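PDB 3IWT: molybdopterin biosynthesis protein MoaB from Sulfolobus tokodaii, which probably takes part in molybdenum cofactor biosynthesis, as a hexameric member of the MogA/MoaB family with a molybdopterin-binding type of fold. Local coordinates for residues A[118-121]-A[122-126]; A[128-131]-A[132-135]; A[27-30]-A[31-34]; A[61-65]-A[66-70]. One frame throughout, in Å; residues are numbered along the deposited sequence.

Interaction 1 (A[118-121]-A[122-126])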
loop_
_atom_site.group_PDB
_atom_site.type_symbol
_atom_site.label_atom_id
_atom_site.label_comp_id
_atom_site.label_asym_id
_atom_site.label_seq_id
_atom_site.Cartn_x
_atom_site.Cartn_y
_atom_site.Cartn_z
ATOM N N PHE A 118 -16.144 9.952 13.548
ATOM C CA PHE A 118 -17.494 10.027 13.008
ATOM C C PHE A 118 -18.295 8.768 13.348
ATOM O O PHE A 118 -19.475 8.843 13.694
ATOM C CB PHE A 118 -17.525 10.273 11.498
ATOM C CG PHE A 118 -18.940 10.350 10.949
ATOM C CD1 PHE A 118 -19.763 11.426 11.270
ATOM C CD2 PHE A 118 -19.469 9.306 10.181
ATOM C CE1 PHE A 118 -21.071 11.484 10.794
ATOM C CE2 PHE A 118 -20.783 9.364 9.700
ATOM C CZ PHE A 118 -21.578 10.443 10.021
ATOM N N ARG A 119 -17.647 7.613 13.264
ATOM C CA ARG A 119 -18.315 6.365 13.634
ATOM C C ARG A 119 -18.626 6.330 15.143
ATOM O O ARG A 119 -19.665 5.799 15.547
ATOM C CB ARG A 119 -17.505 5.158 13.182
ATOM C CG ARG A 119 -17.556 4.977 11.688
ATOM C CD ARG A 119 -16.860 3.712 11.209
ATOM N NE ARG A 119 -15.407 3.717 11.289
ATOM C CZ ARG A 119 -14.583 3.909 10.265
ATOM N NH1 ARG A 119 -15.044 4.235 9.070
ATOM N NH2 ARG A 119 -13.273 3.791 10.440
ATOM N N LEU A 120 -17.774 6.959 15.955
ATOM C CA LEU A 120 -18.001 7.041 17.410
ATOM C C LEU A 120 -19.289 7.834 17.744
ATOM O O LEU A 120 -20.156 7.359 18.480
ATOM C CB LEU A 120 -16.750 7.651 18.096
ATOM C CG LEU A 120 -16.696 7.947 19.606
ATOM C CD1 LEU A 120 -15.261 8.351 19.922
ATOM C CD2 LEU A 120 -17.630 9.068 20.043
ATOM N N VAL A 121 -19.407 9.042 17.206
ATOM C CA VAL A 121 -20.594 9.862 17.433
ATOM C C VAL A 121 -21.852 9.242 16.790
ATOM O O VAL A 121 -22.949 9.346 17.347
ATOM C CB VAL A 121 -20.373 11.329 17.007
ATOM C CG1 VAL A 121 -19.152 11.931 17.742
ATOM C CG2 VAL A 121 -20.205 11.430 15.534
ATOM N N SER A 122 -21.687 8.568 15.655
ATOM C CA SER A 122 -22.783 7.838 14.989
ATOM C C SER A 122 -23.279 6.682 15.829
ATOM O O SER A 122 -24.514 6.519 16.048
ATOM C CB SER A 122 -22.322 7.310 13.621
ATOM O OG SER A 122 -22.149 8.388 12.712
ATOM N N PHE A 123 -22.337 5.913 16.379
ATOM C CA PHE A 123 -22.685 4.807 17.299
ATOM C C PHE A 123 -23.542 5.262 18.486
ATOM O O PHE A 123 -24.402 4.508 18.971
ATOM C CB PHE A 123 -21.431 4.117 17.843
ATOM C CG PHE A 123 -21.725 2.858 18.639
ATOM C CD1 PHE A 123 -21.972 1.652 17.999
ATOM C CD2 PHE A 123 -21.805 2.905 20.016
ATOM C CE1 PHE A 123 -22.291 0.497 18.737
ATOM C CE2 PHE A 123 -22.103 1.757 20.767
ATOM C CZ PHE A 123 -22.343 0.565 20.121
ATOM N N ASN A 124 -23.259 6.463 18.986
ATOM C CA ASN A 124 -24.030 7.053 20.060
ATOM C C ASN A 124 -25.432 7.451 19.678
ATOM O O ASN A 124 -26.240 7.637 20.553
ATOM C CB ASN A 124 -23.372 8.311 20.621
ATOM C CG ASN A 124 -22.142 8.014 21.403
ATOM O OD1 ASN A 124 -21.964 6.917 21.917
ATOM N ND2 ASN A 124 -21.278 9.019 21.533
ATOM N N ASP A 125 -25.744 7.601 18.401
ATOM C CA ASP A 125 -27.138 7.880 18.062
ATOM C C ASP A 125 -27.983 6.616 18.256
ATOM O O ASP A 125 -27.722 5.624 17.599
ATOM C CB ASP A 125 -27.250 8.362 16.645
ATOM C CG ASP A 125 -28.637 8.797 16.293
ATOM O OD1 ASP A 125 -29.634 8.183 16.719
ATOM O OD2 ASP A 125 -28.717 9.789 15.591
ATOM N N PRO A 126 -28.994 6.648 19.155
ATOM C CA PRO A 126 -29.775 5.427 19.416
ATOM C C PRO A 126 -30.511 4.845 18.207
ATOM O O PRO A 126 -30.870 3.673 18.233
ATOM C CB PRO A 126 -30.741 5.830 20.536
ATOM C CG PRO A 126 -30.709 7.279 20.564
ATOM C CD PRO A 126 -29.460 7.778 19.990
#
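Ser122 sits one helical turn after Phe118 and turns its hydroxyl back onto that residue. OG lies anti to its own carbonyl carbon (chi1 -70°), which brings it beside the backbone N and within reach of the preceding turn. There it donates to Phe118 O at 2.9 Å. The backbone Ser122 N donates to the same oxygen at 3.0 Å. The two donors come from opposite faces of the carbonyl plane, so one buried oxygen is gripped twice. The hydroxyl stands 37° out of that plane.

The same OG also lies over one face of the Phe118 ring, offset toward the rim, with CZ at 3.4 Å. The ring reaches this place because CG is anti to the backbone N (chi1 -180°) and the ring leans forward along the helix. OG further bonds a glycerol, probably from the crystallisation liquor.

On another side of the helix, Leu120 and Asn124 run side by side. Leu120 CD2 touches Asn124 ND2 at 3.9 Å. Asn124 N bonds Leu120 O at a longer 3.3 Å. Phe123 N holds Arg119 O at 2.8 Å.

Arg119 forms a salt bridge with Asp116 of a second subunit, and Leu120 packs on Leu120 of that subunit. Within the chain, this part of helix 112-123 lies against helix 154-176, where Phe118 meets Ala160 and Leu164 and Val121 meets Leu159.

Interaction 2 (A[128-131]-A[132-135])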
loop_
_atom_site.group_PDB
_atom_site.type_symbol
_atom_site.label_atom_id
_atom_site.label_comp_id
_atom_site.label_asym_id
_atom_site.label_seq_id
_atom_site.Cartn_x
_atom_site.Cartn_y
_atom_site.Cartn_z
ATOM N N VAL A 128 -28.897 4.601 15.320
ATOM C CA VAL A 128 -27.797 4.114 14.456
ATOM C C VAL A 128 -27.089 2.937 15.158
ATOM O O VAL A 128 -27.098 1.819 14.657
ATOM C CB VAL A 128 -26.799 5.242 14.104
ATOM C CG1 VAL A 128 -25.629 4.723 13.199
ATOM C CG2 VAL A 128 -27.523 6.383 13.415
ATOM N N LYS A 129 -26.496 3.202 16.317
ATOM C CA LYS A 129 -25.829 2.169 17.099
ATOM C C LYS A 129 -24.848 1.422 16.172
ATOM O O LYS A 129 -24.027 2.061 15.519
ATOM C CB LYS A 129 -26.841 1.254 17.812
ATOM C CG LYS A 129 -27.744 1.986 18.845
ATOM C CD LYS A 129 -28.593 1.010 19.620
ATOM C CE LYS A 129 -29.558 1.689 20.614
ATOM N NZ LYS A 129 -30.165 0.653 21.458
ATOM N N ALA A 130 -24.941 0.094 16.087
ATOM C CA ALA A 130 -23.932 -0.702 15.378
ATOM C C ALA A 130 -23.884 -0.436 13.878
ATOM O O ALA A 130 -22.894 -0.742 13.238
ATOM C CB ALA A 130 -24.141 -2.197 15.645
ATOM N N ALA A 131 -24.952 0.113 13.312
ATOM C CA ALA A 131 -24.913 0.531 11.921
ATOM C C ALA A 131 -23.745 1.492 11.650
ATOM O O ALA A 131 -23.329 1.686 10.486
ATOM C CB ALA A 131 -26.240 1.164 11.530
ATOM N N ALA A 132 -23.169 2.059 12.715
ATOM C CA ALA A 132 -21.994 2.921 12.596
ATOM C C ALA A 132 -20.850 2.254 11.798
ATOM O O ALA A 132 -20.100 2.937 11.127
ATOM C CB ALA A 132 -21.514 3.342 13.951
ATOM N N TYR A 133 -20.684 0.929 11.906
ATOM C CA TYR A 133 -19.554 0.312 11.191
ATOM C C TYR A 133 -19.795 0.150 9.709
ATOM O O TYR A 133 -18.887 -0.276 8.973
ATOM C CB TYR A 133 -19.033 -0.955 11.849
ATOM C CG TYR A 133 -19.858 -2.220 11.755
ATOM C CD1 TYR A 133 -19.773 -3.047 10.636
ATOM C CD2 TYR A 133 -20.667 -2.616 12.793
ATOM C CE1 TYR A 133 -20.486 -4.239 10.548
ATOM C CE2 TYR A 133 -21.392 -3.817 12.737
ATOM C CZ TYR A 133 -21.298 -4.634 11.600
ATOM O OH TYR A 133 -21.988 -5.844 11.534
ATOM N N LEU A 134 -20.982 0.538 9.245
ATOM C CA LEU A 134 -21.313 0.456 7.824
ATOM C C LEU A 134 -21.129 1.772 7.022
ATOM O O LEU A 134 -21.595 1.873 5.876
ATOM C CB LEU A 134 -22.733 -0.099 7.705
ATOM C CG LEU A 134 -22.867 -1.546 8.226
ATOM C CD1 LEU A 134 -24.259 -2.074 7.913
ATOM C CD2 LEU A 134 -21.791 -2.459 7.646
ATOM N N THR A 135 -20.421 2.743 7.607
ATOM C CA THR A 135 -20.003 3.957 6.857
ATOM C C THR A 135 -18.481 4.079 6.769
ATOM O O THR A 135 -17.763 3.630 7.664
ATOM C CB THR A 135 -20.601 5.231 7.454
ATOM O OG1 THR A 135 -20.294 6.369 6.623
ATOM C CG2 THR A 135 -20.121 5.474 8.913
#
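A short 3-10 segment, residues 130-133, runs through this contact. It lies in the connection between helix 112-123 and strand 138-142. Its bonds run from each residue to the third one before it. Tyr133 N donates to Ala130 O at 3.1 Å, and Leu134 N to Ala131 O at 2.9 Å. Ala132 N similarly reaches Lys129 O, though its position is less sure.

Ala130, Ala131 and Ala132 give the turn small side chains. Val128 CG1 faces the start of the next turn and comes to 3.7 Å from Ala132 N. Ala132 CB comes to 3.2 Å from Lys129 O, and this methyl packs on Ser122 and Phe123 of helix 112-123.

Tyr133 reaches into the interface with a second subunit. Its ring meets Phe114 of that subunit edge-to-face. Its hydroxyl is hydrogen-bonded to Leu164 O and Tyr148 OH of the same subunit. A leucine in its place would probably leave that carbonyl and hydroxyl without this partner and open a gap beside Phe114. Leu134 packs on Leu172 of the same neighbour.

Tyr133 CG lies between the backbone N and the carbonyl carbon (chi1 73°), which brings Tyr133 CD2 to 2.9 Å from Ala130 O. Tyr133 CE2 lies 4.3 Å from Ala130 CB.

Interaction 3 (A[27-30]-A[31-34])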
loop_
_atom_site.group_PDB
_atom_site.type_symbol
_atom_site.label_atom_id
_atom_site.label_comp_id
_atom_site.label_asym_id
_atom_site.label_seq_id
_atom_site.Cartn_x
_atom_site.Cartn_y
_atom_site.Cartn_z
ATOM N N ARG A 27 -31.241 11.286 -8.174
ATOM C CA ARG A 27 -31.407 12.721 -8.348
ATOM C C ARG A 27 -30.756 13.223 -9.642
ATOM O O ARG A 27 -31.333 14.063 -10.339
ATOM C CB ARG A 27 -30.913 13.477 -7.114
ATOM C CG ARG A 27 -31.748 13.166 -5.877
ATOM C CD ARG A 27 -31.213 13.817 -4.618
ATOM N NE ARG A 27 -31.994 13.461 -3.436
ATOM C CZ ARG A 27 -31.907 12.304 -2.787
ATOM N NH1 ARG A 27 -31.052 11.369 -3.154
ATOM N NH2 ARG A 27 -32.664 12.087 -1.732
ATOM N N TYR A 28 -29.584 12.686 -9.979
ATOM C CA TYR A 28 -28.909 13.085 -11.212
ATOM C C TYR A 28 -29.754 12.740 -12.438
ATOM O O TYR A 28 -29.889 13.552 -13.342
ATOM C CB TYR A 28 -27.534 12.431 -11.324
ATOM C CG TYR A 28 -26.772 12.781 -12.584
ATOM C CD1 TYR A 28 -26.146 14.015 -12.716
ATOM C CD2 TYR A 28 -26.674 11.880 -13.638
ATOM C CE1 TYR A 28 -25.421 14.333 -13.858
ATOM C CE2 TYR A 28 -25.963 12.196 -14.795
ATOM C CZ TYR A 28 -25.341 13.425 -14.896
ATOM O OH TYR A 28 -24.640 13.762 -16.037
ATOM N N GLU A 29 -30.333 11.546 -12.455
ATOM C CA GLU A 29 -31.151 11.118 -13.589
ATOM C C GLU A 29 -32.386 12.016 -13.765
ATOM O O GLU A 29 -32.775 12.320 -14.893
ATOM C CB GLU A 29 -31.565 9.651 -13.442
ATOM C CG GLU A 29 -30.394 8.654 -13.397
ATOM C CD GLU A 29 -29.687 8.443 -14.730
ATOM O OE1 GLU A 29 -29.954 9.177 -15.707
ATOM O OE2 GLU A 29 -28.846 7.521 -14.789
ATOM N N LYS A 30 -32.985 12.465 -12.659
ATOM C CA LYS A 30 -34.105 13.433 -12.713
ATOM C C LYS A 30 -33.667 14.794 -13.256
ATOM O O LYS A 30 -34.393 15.417 -14.032
ATOM C CB LYS A 30 -34.716 13.648 -11.331
ATOM C CG LYS A 30 -35.492 12.477 -10.780
ATOM C CD LYS A 30 -35.977 12.799 -9.371
ATOM C CE LYS A 30 -36.460 11.562 -8.609
ATOM N NZ LYS A 30 -37.946 11.407 -8.679
ATOM N N LEU A 31 -32.492 15.260 -12.829
ATOM C CA LEU A 31 -31.891 16.486 -13.351
ATOM C C LEU A 31 -31.738 16.399 -14.873
ATOM O O LEU A 31 -31.983 17.375 -15.577
ATOM C CB LEU A 31 -30.516 16.748 -12.688
ATOM C CG LEU A 31 -29.648 17.912 -13.202
ATOM C CD1 LEU A 31 -30.141 19.236 -12.608
ATOM C CD2 LEU A 31 -28.131 17.701 -12.921
ATOM N N LEU A 32 -31.326 15.239 -15.381
ATOM C CA LEU A 32 -31.196 15.040 -16.837
ATOM C C LEU A 32 -32.547 15.134 -17.558
ATOM O O LEU A 32 -32.633 15.715 -18.642
ATOM C CB LEU A 32 -30.533 13.697 -17.156
ATOM C CG LEU A 32 -29.053 13.554 -16.782
ATOM C CD1 LEU A 32 -28.575 12.158 -17.159
ATOM C CD2 LEU A 32 -28.197 14.644 -17.428
ATOM N N LYS A 33 -33.588 14.569 -16.943
ATOM C CA LYS A 33 -34.962 14.649 -17.461
ATOM C C LYS A 33 -35.677 15.967 -17.105
ATOM O O LYS A 33 -36.882 16.098 -17.330
ATOM C CB LYS A 33 -35.790 13.481 -16.917
ATOM C CG LYS A 33 -35.292 12.099 -17.305
ATOM C CD LYS A 33 -36.280 11.035 -16.837
ATOM C CE LYS A 33 -35.886 9.622 -17.274
ATOM N NZ LYS A 33 -35.213 8.840 -16.187
ATOM N N LYS A 34 -34.940 16.926 -16.541
ATOM C CA LYS A 34 -35.479 18.233 -16.148
ATOM C C LYS A 34 -36.670 18.122 -15.188
ATOM O O LYS A 34 -37.569 18.962 -15.202
ATOM C CB LYS A 34 -35.860 19.049 -17.393
ATOM C CG LYS A 34 -34.714 19.234 -18.407
ATOM C CD LYS A 34 -33.855 20.461 -18.085
ATOM C CE LYS A 34 -32.418 20.317 -18.607
ATOM N NZ LYS A 34 -31.595 19.340 -17.794
#
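The ring of Tyr28 takes Leu32 over one face and Leu31 obliquely. Leu32 CG lies 4.3 Å from the ring centroid and 25° off the ring normal, a CH-pi contact. Its two methyls spread along the ring. Leu32 CD1 comes to 3.5 Å from Tyr28 CE2, and Leu32 CD2 lies near the hydroxyl end, 3.9 Å from Tyr28 OH. Leu31 touches the ring more lightly, with its CD2 at 4.2 Å from Tyr28 CD1. With chi1 at 179°, the ring swings toward the next turn and lies beside the side chains three and four residues on.

The carboxylate of Glu29 is the second flat group. Its chain bends at chi2 (-72°) and brings OE1 to 3.6 Å from Leu32 CD1. This contact is doubtful, since Glu29 has a second conformer. The ammonium group of Lys33 is near but does not touch it.

The backbone closes the helix in order. Leu31 N bonds Arg27 O, Leu32 N bonds Tyr28 O, and Lys33 N bonds Glu29 O. Lys34 then takes positive phi as the C-prime residue of a Schellman motif, in which Glu35 N bonds Lys30 O. Lys34 N and Lys34 NZ both donate to Leu31 O, NZ at 3.0 Å. The lysine side chain curls back to do so.

Helix 25-32 follows strand 17-23 on the surface of the chain. Tyr28 packs on Pro63, just past strand 55-62. Arg27 is tied to Ser24 and Val38 and forms a salt bridge with Glu40 at the start of helix 40-51.

Interaction 4 (A[61-65]-A[66-70]). With PEG (di(hydroxyethyl)ether), chain D.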
loop_
_atom_site.group_PDB
_atom_site.type_symbol
_atom_site.label_atom_id
_atom_site.label_comp_id
_atom_site.label_asym_id
_atom_site.label_seq_id
_atom_site.Cartn_x
_atom_site.Cartn_y
_atom_site.Cartn_z
ATOM N N LEU A 61 -24.218 18.338 -8.661
ATOM C CA LEU A 61 -24.910 17.086 -8.443
ATOM C C LEU A 61 -24.434 16.111 -9.494
ATOM O O LEU A 61 -24.449 16.422 -10.683
ATOM C CB LEU A 61 -26.422 17.296 -8.522
ATOM C CG LEU A 61 -27.336 16.068 -8.642
ATOM C CD1 LEU A 61 -27.205 15.212 -7.429
ATOM C CD2 LEU A 61 -28.796 16.480 -8.883
ATOM N N VAL A 62 -23.980 14.946 -9.040
ATOM C CA VAL A 62 -23.413 13.912 -9.911
ATOM C C VAL A 62 -23.946 12.538 -9.484
ATOM O O VAL A 62 -24.345 12.369 -8.325
ATOM C CB VAL A 62 -21.860 13.941 -9.903
ATOM C CG1 VAL A 62 -21.334 15.245 -10.582
ATOM C CG2 VAL A 62 -21.276 13.763 -8.491
ATOM N N PRO A 63 -23.936 11.552 -10.397
ATOM C CA PRO A 63 -24.301 10.187 -10.040
ATOM C C PRO A 63 -23.099 9.401 -9.474
ATOM O O PRO A 63 -21.987 9.953 -9.377
ATOM C CB PRO A 63 -24.730 9.608 -11.384
ATOM C CG PRO A 63 -23.801 10.210 -12.338
ATOM C CD PRO A 63 -23.525 11.625 -11.814
ATOM N N ASP A 64 -23.309 8.123 -9.150
ATOM C CA ASP A 64 -22.237 7.215 -8.714
ATOM C C ASP A 64 -21.385 6.746 -9.899
ATOM O O ASP A 64 -21.390 5.570 -10.270
ATOM C CB ASP A 64 -22.814 5.966 -8.018
ATOM C CG ASP A 64 -23.562 6.283 -6.747
ATOM O OD1 ASP A 64 -23.122 7.155 -5.970
ATOM O OD2 ASP A 64 -24.590 5.610 -6.513
ATOM N N ASP A 65 -20.627 7.667 -10.470
ATOM C CA ASP A 65 -19.805 7.388 -11.647
ATOM C C ASP A 65 -18.450 7.997 -11.372
ATOM O O ASP A 65 -18.379 9.189 -11.014
ATOM C CB ASP A 65 -20.426 8.001 -12.896
ATOM C CG ASP A 65 -19.522 7.861 -14.119
ATOM O OD1 ASP A 65 -19.496 6.792 -14.717
ATOM O OD2 ASP A 65 -18.807 8.806 -14.462
ATOM N N LYS A 66 -17.395 7.186 -11.511
ATOM C CA LYS A 66 -16.038 7.576 -11.103
ATOM C C LYS A 66 -15.610 8.881 -11.775
ATOM O O LYS A 66 -15.175 9.812 -11.117
ATOM C CB LYS A 66 -15.043 6.435 -11.402
ATOM C CG LYS A 66 -13.576 6.784 -11.177
ATOM C CD LYS A 66 -12.630 5.585 -11.228
ATOM C CE LYS A 66 -11.169 6.048 -11.084
ATOM N NZ LYS A 66 -10.202 4.913 -10.986
ATOM N N ILE A 67 -15.717 8.923 -13.099
ATOM C CA ILE A 67 -15.274 10.087 -13.876
ATOM C C ILE A 67 -16.063 11.330 -13.517
ATOM O O ILE A 67 -15.489 12.405 -13.347
ATOM C CB ILE A 67 -15.367 9.853 -15.408
ATOM C CG1 ILE A 67 -14.454 8.706 -15.845
ATOM C CG2 ILE A 67 -14.985 11.121 -16.177
ATOM C CD1 ILE A 67 -13.013 8.947 -15.576
ATOM N N LYS A 68 -17.384 11.195 -13.402
ATOM C CA LYS A 68 -18.227 12.330 -13.029
ATOM C C LYS A 68 -17.936 12.863 -11.626
ATOM O O LYS A 68 -17.990 14.062 -11.391
ATOM C CB LYS A 68 -19.710 11.996 -13.209
ATOM C CG LYS A 68 -20.121 11.898 -14.693
ATOM C CD LYS A 68 -21.585 11.579 -14.802
ATOM C CE LYS A 68 -22.172 11.909 -16.132
ATOM N NZ LYS A 68 -21.515 11.296 -17.259
ATOM N N ILE A 69 -17.594 11.964 -10.710
ATOM C CA ILE A 69 -17.274 12.340 -9.343
ATOM C C ILE A 69 -15.912 13.040 -9.317
ATOM O O ILE A 69 -15.771 14.111 -8.713
ATOM C CB ILE A 69 -17.264 11.103 -8.410
ATOM C CG1 ILE A 69 -18.688 10.616 -8.101
ATOM C CG2 ILE A 69 -16.519 11.406 -7.104
ATOM C CD1 ILE A 69 -18.688 9.216 -7.394
ATOM N N LEU A 70 -14.932 12.492 -10.042
ATOM C CA LEU A 70 -13.633 13.163 -10.162
ATOM C C LEU A 70 -13.761 14.577 -10.742
ATOM O O LEU A 70 -13.183 15.521 -10.215
ATOM C CB LEU A 70 -12.661 12.343 -11.028
ATOM C CG LEU A 70 -12.139 10.998 -10.519
ATOM C CD1 LEU A 70 -11.419 10.207 -11.668
ATOM C CD2 LEU A 70 -11.222 11.213 -9.286
HETATM C C1 PEG D . -14.407 2.090 -13.555
HETATM O O1 PEG D . -14.003 2.160 -12.177
HETATM C C2 PEG D . -14.314 3.467 -14.210
HETATM O O2 PEG D . -15.576 3.808 -14.800
HETATM C C3 PEG D . -15.444 4.735 -15.891
HETATM C C4 PEG D . -16.627 5.702 -15.909
HETATM O O4 PEG D . -16.568 6.563 -14.775
#
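Lys66 opens the helix after Asp65, and its extended chain leads to a fourth subunit. NZ bonds Leu106 O and forms a salt bridge with Asp108, both of that fourth subunit.

Ile67 N donates to O4 of a di(hydroxyethyl)ether molecule at 3.0 Å. That hydroxyl donates to Asp65 OD1, so the molecule, probably from the crystallisation liquor, bridges the helix start.

Lys68 N is capped by Asp65 OD2 at 3.0 Å. The carboxylate oxygen is met on its anti side, 18° out of plane. Asp65 can reach over the first turn because CG is anti to the backbone N (chi1 174°). Without the carboxylate, as with an alanine here, Lys68 N is likely to lose its cap and the first turn to fray. The Lys68 side chain crosses that of Pro63 at about a right angle, with Lys68 CD 3.6 Å from Pro63 CD.

Ile69 N donates to Asp65 O at 2.9 Å. Ile69 CG1 lies 4.1 Å from Val62 CG2 and 3.6 Å from Pro63 O.

Leu70 N bonds Lys66 O and continues the helix. This is an N-capped helix start, at the strand-to-helix turn of a beta-alpha-beta crossover in the parallel part of the sheet.

The contacts form two pairs within one alpha/beta domain. Along the chain the order is interaction 3, 4, 1, 2. Interactions 3 and 4 lie at the strand 55-62 edge, their centres about 14 Å apart. They touch where Tyr28 meets Pro63 and Lys68. Interactions 1 and 2 are closer, centres about 7 Å apart, and join helix 112-123 to the connection that follows it. Arg119 NH1 probably bonds Thr135 O there, at 3.1 Å. Interactions 1 and 4 lie on opposite sides of the chain's centre, about 28 Å between centres. Interactions 1 and 2 touch the second subunit, and interaction 1 a third as well. Interaction 4 touches a fourth, and interaction 3 meets no other chain.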